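Local coordinates for cyclohexadienyl dehydratase (Synthetic construct, PDB 5JOS), which probably catalyses the dehydration of prephenate and arogenate in phenylalanine biosynthesis, on a two-lobed periplasmic binding protein fold, at residues F109-L114 with G142-F147; E165-V170 with P193-V198. All coordinates share one frame; numbering follows the deposited sequence.

Interaction 1. Residues F109-L114 with G142-F147; sequences FGKTPL and GTNEKF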
loop_
_atom_site.group_PDB
_atom_site.type_symbol
_atom_site.label_atom_id
_atom_site.label_comp_id
_atom_site.label_asym_id
_atom_site.label_seq_id
_atom_site.Cartn_x
_atom_site.Cartn_y
_atom_site.Cartn_z
ATOM N N PHE A 109 -4.599 0.513 -3.998
ATOM C CA PHE A 109 -5.606 0.769 -3.029
ATOM C C PHE A 109 -6.578 1.837 -3.455
ATOM O O PHE A 109 -6.356 2.487 -4.451
ATOM C CB PHE A 109 -4.927 1.118 -1.688
ATOM C CG PHE A 109 -4.261 2.463 -1.617
ATOM C CD1 PHE A 109 -2.944 2.620 -2.015
ATOM C CD2 PHE A 109 -4.890 3.512 -1.075
ATOM C CE1 PHE A 109 -2.334 3.851 -1.934
ATOM C CE2 PHE A 109 -4.295 4.753 -0.974
ATOM C CZ PHE A 109 -3.000 4.917 -1.392
ATOM N N GLY A 110 -7.688 1.990 -2.712
ATOM C CA GLY A 110 -8.565 3.131 -2.856
ATOM C C GLY A 110 -9.780 2.924 -2.019
ATOM O O GLY A 110 -9.761 3.256 -0.861
ATOM N N LYS A 111 -10.823 2.372 -2.624
ATOM C CA LYS A 111 -11.950 1.838 -1.924
ATOM C C LYS A 111 -11.854 0.324 -1.864
ATOM O O LYS A 111 -11.430 -0.291 -2.810
ATOM C CB LYS A 111 -13.225 2.219 -2.654
ATOM C CG LYS A 111 -13.440 3.728 -2.882
ATOM C CD LYS A 111 -13.443 4.521 -1.607
ATOM C CE LYS A 111 -13.765 6.006 -1.789
ATOM N NZ LYS A 111 -13.521 6.630 -0.406
ATOM N N THR A 112 -12.318 -0.231 -0.747
ATOM C CA THR A 112 -12.267 -1.654 -0.504
ATOM C C THR A 112 -13.630 -2.011 0.171
ATOM O O THR A 112 -14.042 -1.371 1.164
ATOM C CB THR A 112 -11.111 -2.009 0.458
ATOM O OG1 THR A 112 -9.853 -1.740 -0.183
ATOM C CG2 THR A 112 -11.060 -3.497 0.807
ATOM N N PRO A 113 -14.353 -2.974 -0.392
ATOM C CA PRO A 113 -15.496 -3.462 0.387
ATOM C C PRO A 113 -15.120 -4.192 1.673
ATOM O O PRO A 113 -14.190 -5.052 1.758
ATOM C CB PRO A 113 -16.157 -4.448 -0.545
ATOM C CG PRO A 113 -15.042 -4.979 -1.386
ATOM C CD PRO A 113 -13.985 -3.925 -1.462
ATOM N N LEU A 114 -15.937 -3.945 2.637
ATOM C CA LEU A 114 -15.861 -4.675 3.892
ATOM C C LEU A 114 -17.130 -5.455 4.111
ATOM O O LEU A 114 -18.234 -4.896 4.018
ATOM C CB LEU A 114 -15.739 -3.622 4.948
ATOM C CG LEU A 114 -15.760 -4.070 6.414
ATOM C CD1 LEU A 114 -14.434 -4.661 6.711
ATOM C CD2 LEU A 114 -16.024 -2.841 7.296
ATOM N N GLY A 142 -19.463 12.081 0.566
ATOM C CA GLY A 142 -18.062 12.077 0.017
ATOM C C GLY A 142 -17.879 10.967 -1.022
ATOM O O GLY A 142 -18.827 10.513 -1.690
ATOM N N THR A 143 -16.648 10.482 -1.114
ATOM C CA THR A 143 -16.273 9.516 -2.115
ATOM C C THR A 143 -16.904 8.125 -1.924
ATOM O O THR A 143 -17.095 7.407 -2.921
ATOM C CB THR A 143 -14.702 9.472 -2.220
ATOM O OG1 THR A 143 -14.119 9.311 -0.923
ATOM C CG2 THR A 143 -14.230 10.748 -2.685
ATOM N N ASN A 144 -17.207 7.694 -0.684
ATOM C CA ASN A 144 -17.842 6.421 -0.515
ATOM C C ASN A 144 -19.217 6.443 -1.130
ATOM O O ASN A 144 -19.565 5.541 -1.890
ATOM C CB ASN A 144 -17.907 6.019 0.956
ATOM C CG ASN A 144 -16.550 5.873 1.557
ATOM O OD1 ASN A 144 -15.601 5.385 0.885
ATOM N ND2 ASN A 144 -16.416 6.274 2.829
ATOM N N GLU A 145 -20.003 7.489 -0.820
ATOM C CA GLU A 145 -21.302 7.560 -1.361
ATOM C C GLU A 145 -21.255 7.677 -2.915
ATOM O O GLU A 145 -21.944 6.953 -3.674
ATOM C CB GLU A 145 -22.068 8.743 -0.732
ATOM C CG GLU A 145 -23.423 8.894 -1.480
ATOM C CD GLU A 145 -24.407 9.880 -0.857
ATOM O OE1 GLU A 145 -23.988 10.788 -0.074
ATOM O OE2 GLU A 145 -25.603 9.687 -1.206
ATOM N N LYS A 146 -20.420 8.568 -3.385
ATOM C CA LYS A 146 -20.260 8.747 -4.829
ATOM C C LYS A 146 -19.771 7.457 -5.552
ATOM O O LYS A 146 -20.228 7.113 -6.625
ATOM C CB LYS A 146 -19.307 9.931 -4.995
ATOM C CG LYS A 146 -18.824 10.255 -6.381
ATOM C CD LYS A 146 -17.425 10.892 -6.257
ATOM C CE LYS A 146 -17.205 12.075 -7.175
ATOM N NZ LYS A 146 -17.687 11.814 -8.552
ATOM N N PHE A 147 -18.894 6.680 -4.960
ATOM C CA PHE A 147 -18.500 5.432 -5.600
ATOM C C PHE A 147 -19.744 4.513 -5.753
ATOM O O PHE A 147 -19.975 3.838 -6.787
ATOM C CB PHE A 147 -17.451 4.684 -4.741
ATOM C CG PHE A 147 -17.009 3.413 -5.342
ATOM C CD1 PHE A 147 -17.723 2.236 -5.110
ATOM C CD2 PHE A 147 -15.866 3.371 -6.150
ATOM C CE1 PHE A 147 -17.322 1.034 -5.705
ATOM C CE2 PHE A 147 -15.483 2.172 -6.741
ATOM C CZ PHE A 147 -16.188 1.009 -6.494
#
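Lys111 of strand 111-116 reaches across to the first turn of helix 143-151 and provides the whole of the strand's share of the contact. Its chain bends at chi2 (-58°) and is extended from there on, which carries NZ to the two oxygens at the helix start. NZ donates to Asn144 OD1 at 2.7 Å, coming from above the amide's carbonyl plane, and to Thr143 OG1 at 2.8 Å, where the two side chains meet at about a right angle. A salt bridge to Asp181 gives the ammonium a third partner. A methionine in place of Lys111 would probably leave Asn144 OD1 and Thr143 OG1 without their shared donor and Asp181 without this salt-bridge partner. Thr143 OG1 also hydrogen-bonds to a citrate, probably from the crystallisation liquor, and Asn139 holds the other end of the Asn144 amide through ND2. Lower on the lysine chain, Lys111 CG lies 4.1 Å from Phe147 CD2; chi1 of -180° sends this ring from the helix back past the lysine, the two side chains running in opposite directions. Helix 143-151 thus packs against the mixed sheet of one lobe of the periplasmic-binding-protein fold, with Lys111 bridging sheet strand and helix start.

Interaction 2. Residues E165-V170 with P193-V198; sequences EIFQEV and PGLAAV. With NA (sodium ion), chain B.
Val170 and Leu195 mark the closest backbone approach between helix 166-171 and strand 195-197, with 7.8 Å separating their CA atoms. No hydrogen bond joins the two segments. Within 165-170 the three backbone bonds, from Gln168 N to Glu165 O and from Glu169 N and Val170 N to Ile166 O, are weak. On the other segment, the chain leaves the turn at Pro193 and Gly194 and becomes extended at Leu195, the residue that supplies the whole strand side of the packing. With CG beside its backbone N (chi1 -60°), the leucine directs both methyls at the helix, where they flank Phe167 O, CD1 lying 3.7 Å from that oxygen. CD1 goes on to the edge of the Phe167 ring, near the ring plane and 4.0 Å from CD1 of that phenylalanine, the two side chains crossing at about a right angle. CD2 goes on to Val170, meeting CG1 at 3.7 Å; this branch, anti to the valine's backbone N (chi1 174°), is the one that reaches the leucine. Beyond the contact, the Phe167 ring stacks on Tyr188, while both Phe167 and Val170 also touch Met178 of strand 177-181. Leu195 has a second, polar task: its carbonyl O binds the sodium ion at 2.5 Å, together with waters 1 and 2 and the backbone oxygens of Ala189 and His192. Water 1 also makes a weak bond to Pro193 O. The chemistry is thus split within one residue: nondirectional apolar packing of the leucine methyls fits the helix against the edge of the sheet, whereas its backbone oxygen helps complete an all-oxygen site suited to a hard cation such as sodium.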
loop_
_atom_site.group_PDB
_atom_site.type_symbol
_atom_site.label_atom_id
_atom_site.label_comp_id
_atom_site.label_asym_id
_atom_site.label_seq_id
_atom_site.Cartn_x
_atom_site.Cartn_y
_atom_site.Cartn_z
ATOM N N GLU A 165 -21.318 3.716 13.554
ATOM C CA GLU A 165 -20.457 2.570 13.259
ATOM C C GLU A 165 -21.014 1.670 12.186
ATOM O O GLU A 165 -21.574 0.609 12.456
ATOM C CB GLU A 165 -20.216 1.763 14.556
ATOM C CG GLU A 165 -19.590 2.607 15.623
ATOM C CD GLU A 165 -19.158 1.783 16.834
ATOM O OE1 GLU A 165 -19.969 0.976 17.317
ATOM O OE2 GLU A 165 -17.967 1.895 17.208
ATOM N N ILE A 166 -20.752 2.034 10.939
ATOM C CA ILE A 166 -21.315 1.306 9.825
ATOM C C ILE A 166 -20.781 -0.070 9.756
ATOM O O ILE A 166 -21.497 -0.969 9.341
ATOM C CB ILE A 166 -21.050 2.083 8.530
ATOM C CG1 ILE A 166 -21.666 3.489 8.628
ATOM C CG2 ILE A 166 -21.696 1.402 7.360
ATOM C CD1 ILE A 166 -21.188 4.444 7.529
ATOM N N PHE A 167 -19.522 -0.263 10.187
ATOM C CA PHE A 167 -18.929 -1.591 10.108
ATOM C C PHE A 167 -19.739 -2.622 10.905
ATOM O O PHE A 167 -19.815 -3.793 10.567
ATOM C CB PHE A 167 -17.459 -1.573 10.552
ATOM C CG PHE A 167 -17.257 -1.330 11.991
ATOM C CD1 PHE A 167 -17.174 -2.371 12.852
ATOM C CD2 PHE A 167 -17.158 -0.053 12.487
ATOM C CE1 PHE A 167 -17.004 -2.192 14.238
ATOM C CE2 PHE A 167 -16.985 0.159 13.831
ATOM C CZ PHE A 167 -16.908 -0.900 14.728
ATOM N N GLN A 168 -20.304 -2.150 12.009
ATOM C CA GLN A 168 -21.085 -2.976 12.889
ATOM C C GLN A 168 -22.449 -3.315 12.312
ATOM O O GLN A 168 -23.010 -4.374 12.625
ATOM C CB GLN A 168 -21.241 -2.241 14.220
ATOM C CG GLN A 168 -21.835 -3.093 15.266
ATOM C CD GLN A 168 -21.097 -4.423 15.418
ATOM O OE1 GLN A 168 -19.863 -4.445 15.615
ATOM N NE2 GLN A 168 -21.854 -5.543 15.314
ATOM N N GLU A 169 -22.983 -2.446 11.446
ATOM C CA GLU A 169 -24.172 -2.814 10.674
ATOM C C GLU A 169 -23.889 -4.004 9.778
ATOM O O GLU A 169 -24.762 -4.814 9.569
ATOM C CB GLU A 169 -24.620 -1.678 9.770
ATOM C CG GLU A 169 -25.021 -0.417 10.524
ATOM C CD GLU A 169 -26.125 -0.675 11.485
ATOM O OE1 GLU A 169 -27.175 -1.125 11.046
ATOM O OE2 GLU A 169 -25.929 -0.478 12.695
ATOM N N VAL A 170 -22.704 -4.052 9.151
ATOM C CA VAL A 170 -22.341 -5.202 8.339
ATOM C C VAL A 170 -22.269 -6.470 9.200
ATOM O O VAL A 170 -22.859 -7.464 8.872
ATOM C CB VAL A 170 -21.025 -4.974 7.556
ATOM C CG1 VAL A 170 -20.578 -6.223 6.842
ATOM C CG2 VAL A 170 -21.251 -3.883 6.511
ATOM N N PRO A 193 -13.699 -10.263 14.380
ATOM C CA PRO A 193 -13.654 -11.612 13.877
ATOM C C PRO A 193 -14.719 -11.949 12.858
ATOM O O PRO A 193 -14.650 -12.981 12.218
ATOM C CB PRO A 193 -13.854 -12.452 15.119
ATOM C CG PRO A 193 -14.669 -11.565 16.042
ATOM C CD PRO A 193 -14.144 -10.209 15.778
ATOM N N GLY A 194 -15.753 -11.149 12.800
ATOM C CA GLY A 194 -16.906 -11.409 11.943
ATOM C C GLY A 194 -16.778 -10.679 10.614
ATOM O O GLY A 194 -17.646 -10.755 9.782
ATOM N N LEU A 195 -15.725 -9.920 10.417
ATOM C CA LEU A 195 -15.644 -9.076 9.156
ATOM C C LEU A 195 -14.380 -9.417 8.370
ATOM O O LEU A 195 -13.364 -9.879 8.938
ATOM C CB LEU A 195 -15.614 -7.603 9.464
ATOM C CG LEU A 195 -16.778 -6.963 10.221
ATOM C CD1 LEU A 195 -16.539 -5.508 10.521
ATOM C CD2 LEU A 195 -18.012 -6.988 9.408
ATOM N N ALA A 196 -14.482 -9.258 7.069
ATOM C CA ALA A 196 -13.386 -9.443 6.154
ATOM C C ALA A 196 -13.324 -8.312 5.142
ATOM O O ALA A 196 -14.325 -7.699 4.776
ATOM C CB ALA A 196 -13.550 -10.761 5.425
ATOM N N ALA A 197 -12.123 -7.920 4.784
ATOM C CA ALA A 197 -11.933 -6.864 3.744
ATOM C C ALA A 197 -11.585 -7.590 2.491
ATOM O O ALA A 197 -10.739 -8.441 2.532
ATOM C CB ALA A 197 -10.759 -5.943 4.080
ATOM N N VAL A 198 -12.167 -7.263 1.365
ATOM C CA VAL A 198 -11.815 -7.967 0.113
ATOM C C VAL A 198 -11.145 -7.011 -0.868
ATOM O O VAL A 198 -11.749 -6.048 -1.242
ATOM C CB VAL A 198 -13.085 -8.539 -0.536
ATOM C CG1 VAL A 198 -12.709 -9.403 -1.733
ATOM C CG2 VAL A 198 -13.845 -9.373 0.482
HETATM NA NA NA B . -11.680 -10.153 10.811
HETATM O O HOH W 1 -12.311 -12.463 10.580
HETATM O O HOH W 2 -9.882 -10.674 9.421
#

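Interactions 1 and 2 follow one another along the chain, the first closing before the second opens, and their centres lie 14 Å apart. They share one mixed sheet, in which strand 111-116 of interaction 1 runs antiparallel to its neighbour, the edge strand 195-197 of interaction 2. A probable hydrogen bond from Val198 N to Pro113 O, 3.0 Å long, joins strand 111-116 to the residue following strand 195-197. Leu114 adds a direct apolar link, its CD2 packing 3.8 Å from Phe167 CB. Both contacts therefore pack a helix, 143-151 or 166-171, on the sheet of one lobe, the first through a polar lysine grip and the second through apolar packing beside a sodium site.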